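Local coordinates for protein probable dehydrogenase (Bordetella bronchiseptica, PDB 3MOI) that is a probable dehydrogenase of the GFO/IDH/MocA type, likely binding a nicotinamide dinucleotide on its Rossmann domain to oxidise or reduce a still unidentified substrate, at residues 128-136 and 328-336; 176-187 and 364-375. All coordinates share one frame; numbering follows the deposited sequence.

Contact 1 (128-136 and 328-336); sequences PVVRTLRAI and REVPAITGR
P128, in the first turn of helix 128-139, lays CB 3.7 Å from the carbonyl O of I333 and also touches the A332 methyl. This helix packs on the outermost strand of the mixed sheet in the C-terminal domain of a GFO/IDH/MocA-type dehydrogenase, at the point where strand 326-331 gives way to loop; the strand itself is paired with strand 318-323 through V330 and V319. The axes of helix 128-136 and strand 328-331 approach to 9.9 Å, with 114° between their directions. One turn on, R131 bends its chain at chi3 and meets the I333 branch methyl with the edge of its guanidinium, NH2 lying 3.5 Å from CG2; the two side chains run at about a right angle. T132 points toward the other segment, and its chi1 of -48° swings OG1 back beside its own N. OG1 gives its hydrogen to P128 O at 2.6 Å, from above the carbonyl plane and from the face opposite the one used by T132 N, and accepts the backbone N-H of I333, with I333 N 3.2 Å from T132 OG1 and an N-H...O angle of 152°. The side chains of T132 and V330 slide past each other in opposite directions, T132 CG2 4.1 Å from V330 CG1. A135 then receives the far end of I333 on its methyl, CB 3.5 Å from I333 CD1, while I136 brings CD1 within 4.3 Å of V330 CG2.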
loop_
_atom_site.group_PDB
_atom_site.type_symbol
_atom_site.label_atom_id
_atom_site.label_comp_id
_atom_site.label_asym_id
_atom_site.label_seq_id
_atom_site.Cartn_x
_atom_site.Cartn_y
_atom_site.Cartn_z
ATOM N N PRO A 128 -7.462 -19.404 -5.751
ATOM C CA PRO A 128 -6.728 -20.294 -4.830
ATOM C C PRO A 128 -5.584 -19.625 -4.117
ATOM O O PRO A 128 -5.237 -20.047 -3.045
ATOM C CB PRO A 128 -6.171 -21.412 -5.750
ATOM C CG PRO A 128 -7.040 -21.374 -6.964
ATOM C CD PRO A 128 -7.438 -19.902 -7.131
ATOM N N VAL A 129 -4.973 -18.597 -4.675
ATOM C CA VAL A 129 -3.924 -17.935 -3.899
ATOM C C VAL A 129 -4.471 -17.369 -2.584
ATOM O O VAL A 129 -3.814 -17.476 -1.542
ATOM C CB VAL A 129 -3.142 -16.882 -4.697
ATOM C CG1 VAL A 129 -2.454 -17.546 -5.939
ATOM C CG2 VAL A 129 -4.027 -15.718 -5.089
ATOM N N VAL A 130 -5.705 -16.855 -2.610
ATOM C CA VAL A 130 -6.350 -16.338 -1.408
ATOM C C VAL A 130 -6.729 -17.448 -0.466
ATOM O O VAL A 130 -6.576 -17.353 0.737
ATOM C CB VAL A 130 -7.579 -15.536 -1.765
ATOM C CG1 VAL A 130 -8.336 -15.163 -0.521
ATOM C CG2 VAL A 130 -7.168 -14.277 -2.630
ATOM N N ARG A 131 -7.215 -18.532 -0.995
ATOM C CA ARG A 131 -7.475 -19.698 -0.148
ATOM C C ARG A 131 -6.190 -20.205 0.447
ATOM O O ARG A 131 -6.134 -20.599 1.624
ATOM C CB ARG A 131 -8.107 -20.795 -0.974
ATOM C CG ARG A 131 -8.477 -22.090 -0.226
ATOM C CD ARG A 131 -9.439 -22.885 -1.153
ATOM N NE ARG A 131 -9.146 -24.316 -1.164
ATOM C CZ ARG A 131 -10.029 -25.278 -0.876
ATOM N NH1 ARG A 131 -11.297 -24.989 -0.528
ATOM N NH2 ARG A 131 -9.641 -26.551 -0.926
ATOM N N THR A 132 -5.132 -20.156 -0.344
ATOM C CA THR A 132 -3.827 -20.594 0.162
ATOM C C THR A 132 -3.346 -19.706 1.262
ATOM O O THR A 132 -2.828 -20.236 2.231
ATOM C CB THR A 132 -2.748 -20.694 -0.919
ATOM O OG1 THR A 132 -3.281 -21.421 -2.025
ATOM C CG2 THR A 132 -1.505 -21.407 -0.366
ATOM N N LEU A 133 -3.516 -18.393 1.125
ATOM C CA LEU A 133 -3.114 -17.458 2.175
ATOM C C LEU A 133 -3.895 -17.785 3.433
ATOM O O LEU A 133 -3.311 -17.819 4.504
ATOM C CB LEU A 133 -3.282 -15.957 1.786
ATOM C CG LEU A 133 -2.340 -15.327 0.712
ATOM C CD1 LEU A 133 -2.952 -14.082 0.008
ATOM C CD2 LEU A 133 -0.934 -14.946 1.199
ATOM N N ARG A 134 -5.203 -18.067 3.310
ATOM C CA ARG A 134 -6.006 -18.455 4.486
ATOM C C ARG A 134 -5.404 -19.711 5.124
ATOM O O ARG A 134 -5.074 -19.733 6.323
ATOM C CB ARG A 134 -7.509 -18.664 4.164
ATOM C CG ARG A 134 -8.337 -19.173 5.348
ATOM C CD ARG A 134 -9.831 -19.647 4.940
ATOM N NE ARG A 134 -10.768 -18.605 5.394
ATOM C CZ ARG A 134 -11.752 -18.687 6.295
ATOM N NH1 ARG A 134 -12.164 -19.840 6.854
ATOM N NH2 ARG A 134 -12.381 -17.534 6.583
ATOM N N ALA A 135 -5.229 -20.754 4.335
ATOM C CA ALA A 135 -4.700 -22.013 4.937
ATOM C C ALA A 135 -3.417 -21.728 5.765
ATOM O O ALA A 135 -3.285 -22.154 6.919
ATOM C CB ALA A 135 -4.488 -23.046 3.880
ATOM N N ILE A 136 -2.526 -20.913 5.217
ATOM C CA ILE A 136 -1.256 -20.627 5.898
ATOM C C ILE A 136 -1.468 -19.937 7.242
ATOM O O ILE A 136 -0.871 -20.301 8.236
ATOM C CB ILE A 136 -0.327 -19.802 4.983
ATOM C CG1 ILE A 136 0.178 -20.708 3.847
ATOM C CG2 ILE A 136 0.796 -19.216 5.752
ATOM C CD1 ILE A 136 0.669 -19.986 2.638
ATOM N N ARG A 328 10.487 -18.944 0.996
ATOM C CA ARG A 328 10.117 -20.228 0.410
ATOM C C ARG A 328 8.717 -20.096 -0.204
ATOM O O ARG A 328 7.998 -19.149 0.112
ATOM C CB ARG A 328 10.185 -21.367 1.445
ATOM C CG ARG A 328 9.006 -21.413 2.418
ATOM C CD ARG A 328 9.337 -22.153 3.746
ATOM N NE ARG A 328 8.374 -21.799 4.803
ATOM C CZ ARG A 328 7.169 -22.365 4.970
ATOM N NH1 ARG A 328 6.751 -23.357 4.161
ATOM N NH2 ARG A 328 6.378 -21.937 5.960
ATOM N N GLU A 329 8.358 -21.027 -1.089
ATOM C CA GLU A 329 7.119 -20.988 -1.873
ATOM C C GLU A 329 6.207 -22.149 -1.470
ATOM O O GLU A 329 6.674 -23.243 -1.180
ATOM C CB GLU A 329 7.405 -21.002 -3.396
ATOM C CG GLU A 329 6.195 -20.574 -4.292
ATOM C CD GLU A 329 6.589 -20.034 -5.692
ATOM O OE1 GLU A 329 7.757 -20.274 -6.105
ATOM O OE2 GLU A 329 5.733 -19.398 -6.382
ATOM N N VAL A 330 4.901 -21.879 -1.403
ATOM C CA VAL A 330 3.886 -22.899 -1.155
ATOM C C VAL A 330 2.958 -22.972 -2.353
ATOM O O VAL A 330 2.323 -22.002 -2.676
ATOM C CB VAL A 330 3.048 -22.547 0.084
ATOM C CG1 VAL A 330 1.888 -23.581 0.286
ATOM C CG2 VAL A 330 3.955 -22.442 1.304
ATOM N N PRO A 331 2.869 -24.121 -3.020
ATOM C CA PRO A 331 1.892 -24.213 -4.103
ATOM C C PRO A 331 0.428 -23.966 -3.692
ATOM O O PRO A 331 0.013 -24.290 -2.586
ATOM C CB PRO A 331 2.048 -25.673 -4.582
ATOM C CG PRO A 331 2.716 -26.370 -3.465
ATOM C CD PRO A 331 3.672 -25.349 -2.948
ATOM N N ALA A 332 -0.325 -23.402 -4.617
ATOM C CA ALA A 332 -1.719 -23.125 -4.438
ATOM C C ALA A 332 -2.557 -24.391 -4.242
ATOM O O ALA A 332 -2.523 -25.331 -5.051
ATOM C CB ALA A 332 -2.229 -22.362 -5.641
ATOM N N ILE A 333 -3.344 -24.392 -3.182
ATOM C CA ILE A 333 -4.269 -25.468 -2.959
ATOM C C ILE A 333 -5.048 -25.857 -4.242
ATOM O O ILE A 333 -5.678 -25.024 -4.875
ATOM C CB ILE A 333 -5.175 -25.195 -1.763
ATOM C CG1 ILE A 333 -4.297 -25.164 -0.476
ATOM C CG2 ILE A 333 -6.235 -26.291 -1.676
ATOM C CD1 ILE A 333 -5.038 -24.727 0.845
ATOM N N THR A 334 -4.880 -27.129 -4.650
ATOM C CA THR A 334 -5.548 -27.668 -5.816
ATOM C C THR A 334 -7.045 -27.533 -5.591
ATOM O O THR A 334 -7.565 -27.978 -4.576
ATOM C CB THR A 334 -5.258 -29.209 -6.021
ATOM O OG1 THR A 334 -5.705 -29.620 -7.328
ATOM C CG2 THR A 334 -6.048 -30.115 -4.973
ATOM N N GLY A 335 -7.737 -26.903 -6.518
ATOM C CA GLY A 335 -9.200 -27.062 -6.569
ATOM C C GLY A 335 -9.576 -28.171 -7.546
ATOM O O GLY A 335 -8.777 -28.641 -8.345
ATOM N N ARG A 336 -10.821 -28.552 -7.532
ATOM C CA ARG A 336 -11.235 -29.688 -8.367
ATOM C C ARG A 336 -11.436 -29.351 -9.864
ATOM O O ARG A 336 -11.431 -30.248 -10.703
ATOM C CB ARG A 336 -12.484 -30.349 -7.766
ATOM C CG ARG A 336 -12.310 -31.850 -7.686
ATOM C CD ARG A 336 -13.471 -32.495 -6.986
ATOM N NE ARG A 336 -13.641 -33.954 -7.145
ATOM C CZ ARG A 336 -14.068 -34.597 -8.239
ATOM N NH1 ARG A 336 -14.296 -33.974 -9.385
ATOM N NH2 ARG A 336 -14.231 -35.908 -8.193
#

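Contact 2 (176-187 and 364-375); sequences YNQLPHQIDSIK and WGKDTLEVCLAV
W364 lays one indole face against K187: NZ stands 3.9 Å from the centroid of the five-membered ring, a cation-pi contact only 12° off the normal, while CE covers the six-membered ring in a CH-pi contact. The indole NE1 makes a weak, bent bond to D184 OD1. D367 takes the ammonium in a salt bridge, K187 NZ to D367 OD2 2.7 Å, on the anti side of a carboxylate whose OD1 is held by R387. K187 reaches it through a bend at chi3 (-84°). T368 is the knob of this helix-helix packing, set among P180, I183, D184 and K187 where segments 179-187 and 364-375 cross at 120° in the interior of the chain. Its OG1 donates to D184 OD1 at 2.7 Å, nearly along the carboxylate C-O direction, and also receives a weak bond from K187 NZ. Beyond T368 the interface turns apolar. L369 offers CD1 to the edge of the Y176 ring, and V371 slides past I183 in the opposite sense, CG1 3.5 Å from I183 CD1. C372 SG touches both P180 CG and I183 CD1, L373 CD2 approaches Y176 OH, and V375 CG1 ends the row 4.3 Å from L179 CD2.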
loop_
_atom_site.group_PDB
_atom_site.type_symbol
_atom_site.label_atom_id
_atom_site.label_comp_id
_atom_site.label_asym_id
_atom_site.label_seq_id
_atom_site.Cartn_x
_atom_site.Cartn_y
_atom_site.Cartn_z
ATOM N N TYR A 176 -18.688 -0.770 -5.857
ATOM C CA TYR A 176 -19.506 -1.966 -5.911
ATOM C C TYR A 176 -18.968 -3.075 -6.833
ATOM O O TYR A 176 -19.404 -4.225 -6.768
ATOM C CB TYR A 176 -20.874 -1.566 -6.427
ATOM C CG TYR A 176 -21.649 -0.660 -5.547
ATOM C CD1 TYR A 176 -22.067 -1.094 -4.273
ATOM C CD2 TYR A 176 -22.062 0.617 -5.995
ATOM C CE1 TYR A 176 -22.828 -0.257 -3.448
ATOM C CE2 TYR A 176 -22.797 1.477 -5.163
ATOM C CZ TYR A 176 -23.205 1.027 -3.905
ATOM O OH TYR A 176 -24.023 1.811 -3.094
ATOM N N ASN A 177 -18.050 -2.720 -7.715
ATOM C CA ASN A 177 -17.623 -3.637 -8.804
ATOM C C ASN A 177 -16.166 -4.102 -8.653
ATOM O O ASN A 177 -15.694 -4.965 -9.412
ATOM C CB ASN A 177 -17.870 -2.926 -10.133
ATOM C CG ASN A 177 -19.356 -2.587 -10.313
ATOM O OD1 ASN A 177 -20.171 -3.475 -10.505
ATOM N ND2 ASN A 177 -19.717 -1.300 -10.202
ATOM N N GLN A 178 -15.429 -3.501 -7.713
ATOM C CA GLN A 178 -14.014 -3.849 -7.533
ATOM C C GLN A 178 -13.625 -4.034 -6.034
ATOM O O GLN A 178 -13.089 -5.062 -5.605
ATOM C CB GLN A 178 -13.165 -2.797 -8.215
ATOM C CG GLN A 178 -13.241 -2.802 -9.778
ATOM C CD GLN A 178 -12.535 -4.053 -10.366
ATOM O OE1 GLN A 178 -13.144 -5.122 -10.531
ATOM N NE2 GLN A 178 -11.249 -3.932 -10.605
ATOM N N LEU A 179 -13.923 -3.050 -5.223
ATOM C CA LEU A 179 -13.592 -3.124 -3.827
ATOM C C LEU A 179 -14.102 -4.441 -3.165
ATOM O O LEU A 179 -13.437 -5.007 -2.310
ATOM C CB LEU A 179 -14.192 -1.902 -3.150
ATOM C CG LEU A 179 -13.256 -0.733 -2.853
ATOM C CD1 LEU A 179 -12.102 -0.571 -3.850
ATOM C CD2 LEU A 179 -14.017 0.587 -2.602
ATOM N N PRO A 180 -15.277 -4.950 -3.579
ATOM C CA PRO A 180 -15.677 -6.187 -2.910
ATOM C C PRO A 180 -14.641 -7.313 -3.047
ATOM O O PRO A 180 -14.484 -8.132 -2.134
ATOM C CB PRO A 180 -17.052 -6.542 -3.543
ATOM C CG PRO A 180 -17.642 -5.225 -3.864
ATOM C CD PRO A 180 -16.382 -4.353 -4.329
ATOM N N HIS A 181 -13.892 -7.332 -4.135
ATOM C CA HIS A 181 -12.843 -8.347 -4.271
ATOM C C HIS A 181 -11.772 -8.225 -3.178
ATOM O O HIS A 181 -11.328 -9.228 -2.610
ATOM C CB HIS A 181 -12.214 -8.281 -5.657
ATOM C CG HIS A 181 -13.139 -8.637 -6.774
ATOM N ND1 HIS A 181 -13.901 -9.795 -6.778
ATOM C CD2 HIS A 181 -13.357 -8.034 -7.969
ATOM C CE1 HIS A 181 -14.613 -9.848 -7.892
ATOM N NE2 HIS A 181 -14.280 -8.806 -8.649
ATOM N N GLN A 182 -11.423 -7.017 -2.808
ATOM C CA GLN A 182 -10.448 -6.852 -1.763
ATOM C C GLN A 182 -11.097 -7.109 -0.423
ATOM O O GLN A 182 -10.528 -7.767 0.444
ATOM C CB GLN A 182 -9.848 -5.440 -1.822
ATOM C CG GLN A 182 -9.025 -5.210 -3.075
ATOM C CD GLN A 182 -8.584 -3.827 -3.280
ATOM O OE1 GLN A 182 -9.371 -2.933 -3.183
ATOM N NE2 GLN A 182 -7.308 -3.623 -3.609
ATOM N N ILE A 183 -12.310 -6.609 -0.237
ATOM C CA ILE A 183 -12.920 -6.740 1.036
ATOM C C ILE A 183 -13.100 -8.224 1.288
ATOM O O ILE A 183 -12.802 -8.697 2.361
ATOM C CB ILE A 183 -14.268 -6.024 1.091
ATOM C CG1 ILE A 183 -14.111 -4.508 0.919
ATOM C CG2 ILE A 183 -15.031 -6.322 2.415
ATOM C CD1 ILE A 183 -15.466 -3.815 0.718
ATOM N N ASP A 184 -13.600 -8.971 0.310
ATOM C CA ASP A 184 -13.864 -10.388 0.551
ATOM C C ASP A 184 -12.586 -11.146 0.807
ATOM O O ASP A 184 -12.578 -12.103 1.590
ATOM C CB ASP A 184 -14.577 -11.041 -0.622
ATOM C CG ASP A 184 -16.017 -10.577 -0.770
ATOM O OD1 ASP A 184 -16.648 -10.184 0.234
ATOM O OD2 ASP A 184 -16.497 -10.578 -1.913
ATOM N N SER A 185 -11.491 -10.710 0.164
ATOM C CA SER A 185 -10.225 -11.398 0.356
ATOM C C SER A 185 -9.713 -11.155 1.759
ATOM O O SER A 185 -9.166 -12.087 2.419
ATOM C CB SER A 185 -9.213 -10.961 -0.697
ATOM O OG SER A 185 -9.770 -11.299 -1.976
ATOM N N ILE A 186 -9.895 -9.920 2.219
ATOM C CA ILE A 186 -9.441 -9.568 3.559
ATOM C C ILE A 186 -10.219 -10.401 4.562
ATOM O O ILE A 186 -9.643 -11.049 5.386
ATOM C CB ILE A 186 -9.592 -8.103 3.800
ATOM C CG1 ILE A 186 -8.570 -7.321 2.946
ATOM C CG2 ILE A 186 -9.392 -7.777 5.215
ATOM C CD1 ILE A 186 -8.856 -5.843 2.871
ATOM N N LYS A 187 -11.526 -10.461 4.459
ATOM C CA LYS A 187 -12.269 -11.347 5.316
ATOM C C LYS A 187 -11.869 -12.829 5.228
ATOM O O LYS A 187 -11.855 -13.551 6.237
ATOM C CB LYS A 187 -13.713 -11.234 4.984
ATOM C CG LYS A 187 -14.318 -9.848 5.319
ATOM C CD LYS A 187 -15.815 -10.044 5.571
ATOM C CE LYS A 187 -16.599 -10.047 4.370
ATOM N NZ LYS A 187 -18.033 -10.159 4.715
ATOM N N TRP A 364 -22.868 -13.066 4.442
ATOM C CA TRP A 364 -21.549 -12.609 4.208
ATOM C C TRP A 364 -21.636 -11.548 3.155
ATOM O O TRP A 364 -21.001 -10.525 3.244
ATOM C CB TRP A 364 -20.720 -13.786 3.762
ATOM C CG TRP A 364 -19.442 -13.493 3.062
ATOM C CD1 TRP A 364 -19.284 -13.001 1.793
ATOM C CD2 TRP A 364 -18.142 -13.820 3.521
ATOM N NE1 TRP A 364 -17.944 -12.894 1.485
ATOM C CE2 TRP A 364 -17.227 -13.410 2.529
ATOM C CE3 TRP A 364 -17.650 -14.396 4.691
ATOM C CZ2 TRP A 364 -15.881 -13.601 2.662
ATOM C CZ3 TRP A 364 -16.335 -14.566 4.821
ATOM C CH2 TRP A 364 -15.448 -14.165 3.830
ATOM N N GLY A 365 -22.427 -11.801 2.135
ATOM C CA GLY A 365 -22.739 -10.802 1.101
ATOM C C GLY A 365 -23.282 -9.484 1.655
ATOM O O GLY A 365 -22.722 -8.392 1.346
ATOM N N LYS A 366 -24.310 -9.567 2.515
ATOM C CA LYS A 366 -24.868 -8.321 3.093
ATOM C C LYS A 366 -23.777 -7.576 3.814
ATOM O O LYS A 366 -23.645 -6.350 3.663
ATOM C CB LYS A 366 -26.037 -8.554 4.062
ATOM C CG LYS A 366 -26.597 -7.269 4.692
ATOM C CD LYS A 366 -27.759 -7.539 5.648
ATOM C CE LYS A 366 -28.457 -6.230 6.064
ATOM N NZ LYS A 366 -29.590 -6.498 7.052
ATOM N N ASP A 367 -22.997 -8.326 4.565
ATOM C CA ASP A 367 -21.886 -7.787 5.285
ATOM C C ASP A 367 -20.884 -7.065 4.392
ATOM O O ASP A 367 -20.470 -5.927 4.699
ATOM C CB ASP A 367 -21.217 -8.851 6.143
ATOM C CG ASP A 367 -20.063 -8.276 6.938
ATOM O OD1 ASP A 367 -20.271 -7.813 8.122
ATOM O OD2 ASP A 367 -18.971 -8.215 6.329
ATOM N N THR A 368 -20.571 -7.634 3.233
ATOM C CA THR A 368 -19.711 -6.926 2.298
ATOM C C THR A 368 -20.424 -5.686 1.761
ATOM O O THR A 368 -19.823 -4.573 1.590
ATOM C CB THR A 368 -19.280 -7.852 1.189
ATOM O OG1 THR A 368 -18.421 -8.831 1.762
ATOM C CG2 THR A 368 -18.544 -7.106 0.048
ATOM N N LEU A 369 -21.708 -5.812 1.487
ATOM C CA LEU A 369 -22.440 -4.605 1.052
ATOM C C LEU A 369 -22.286 -3.548 2.153
ATOM O O LEU A 369 -21.949 -2.415 1.836
ATOM C CB LEU A 369 -23.883 -4.921 0.743
ATOM C CG LEU A 369 -24.869 -3.781 0.475
ATOM C CD1 LEU A 369 -24.521 -2.917 -0.759
ATOM C CD2 LEU A 369 -26.206 -4.388 0.338
ATOM N N GLU A 370 -22.376 -3.909 3.447
ATOM C CA GLU A 370 -22.332 -2.846 4.478
ATOM C C GLU A 370 -20.995 -2.228 4.533
ATOM O O GLU A 370 -20.878 -1.046 4.784
ATOM C CB GLU A 370 -22.715 -3.328 5.849
ATOM C CG GLU A 370 -24.195 -3.639 5.948
ATOM C CD GLU A 370 -24.600 -4.371 7.209
ATOM O OE1 GLU A 370 -23.731 -4.682 8.050
ATOM O OE2 GLU A 370 -25.813 -4.629 7.397
ATOM N N VAL A 371 -19.958 -3.018 4.286
ATOM C CA VAL A 371 -18.620 -2.444 4.294
ATOM C C VAL A 371 -18.464 -1.458 3.125
ATOM O O VAL A 371 -17.964 -0.366 3.307
ATOM C CB VAL A 371 -17.545 -3.533 4.241
ATOM C CG1 VAL A 371 -16.191 -2.921 4.000
ATOM C CG2 VAL A 371 -17.591 -4.399 5.540
ATOM N N CYS A 372 -18.918 -1.824 1.936
ATOM C CA CYS A 372 -18.980 -0.827 0.864
ATOM C C CYS A 372 -19.730 0.456 1.277
ATOM O O CYS A 372 -19.250 1.572 1.018
ATOM C CB CYS A 372 -19.704 -1.377 -0.356
ATOM S SG CYS A 372 -18.865 -2.772 -1.154
ATOM N N LEU A 373 -20.890 0.331 1.921
ATOM C CA LEU A 373 -21.647 1.543 2.318
ATOM C C LEU A 373 -20.837 2.375 3.291
ATOM O O LEU A 373 -20.894 3.604 3.249
ATOM C CB LEU A 373 -23.038 1.224 2.921
ATOM C CG LEU A 373 -24.025 0.568 1.894
ATOM C CD1 LEU A 373 -25.294 -0.013 2.536
ATOM C CD2 LEU A 373 -24.396 1.506 0.758
ATOM N N ALA A 374 -20.044 1.727 4.125
ATOM C CA ALA A 374 -19.291 2.433 5.131
ATOM C C ALA A 374 -18.132 3.185 4.468
ATOM O O ALA A 374 -17.754 4.292 4.901
ATOM C CB ALA A 374 -18.827 1.474 6.238
ATOM N N VAL A 375 -17.608 2.642 3.376
ATOM C CA VAL A 375 -16.628 3.369 2.556
ATOM C C VAL A 375 -17.267 4.642 1.983
ATOM O O VAL A 375 -16.664 5.735 2.025
ATOM C CB VAL A 375 -16.083 2.493 1.415
ATOM C CG1 VAL A 375 -15.329 3.358 0.392
ATOM C CG2 VAL A 375 -15.160 1.355 2.012
#

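Overall arrangement
Helix 179-190 ties the two contacts together: it packs against helix 362-381 in contact 2 and also touches helix 128-139 of contact 1. The junction is direct, with V130 CG2 4.0 Å from S185 OG, and R134 NE bonded to T188 O. The contact centres lie 22 Å apart, contact 1 at the surface, contact 2 buried about 10 Å from the chain centre. Their segments alternate along the sequence. From the outer side of helix 362-381, K366 and E370 form salt bridges to D105 and R101 of the Rossmann-type region, and H181, on helix 179-190 but turned away from contact 2, touches K95 and R124, linking these helices to the probable nucleotide-binding part.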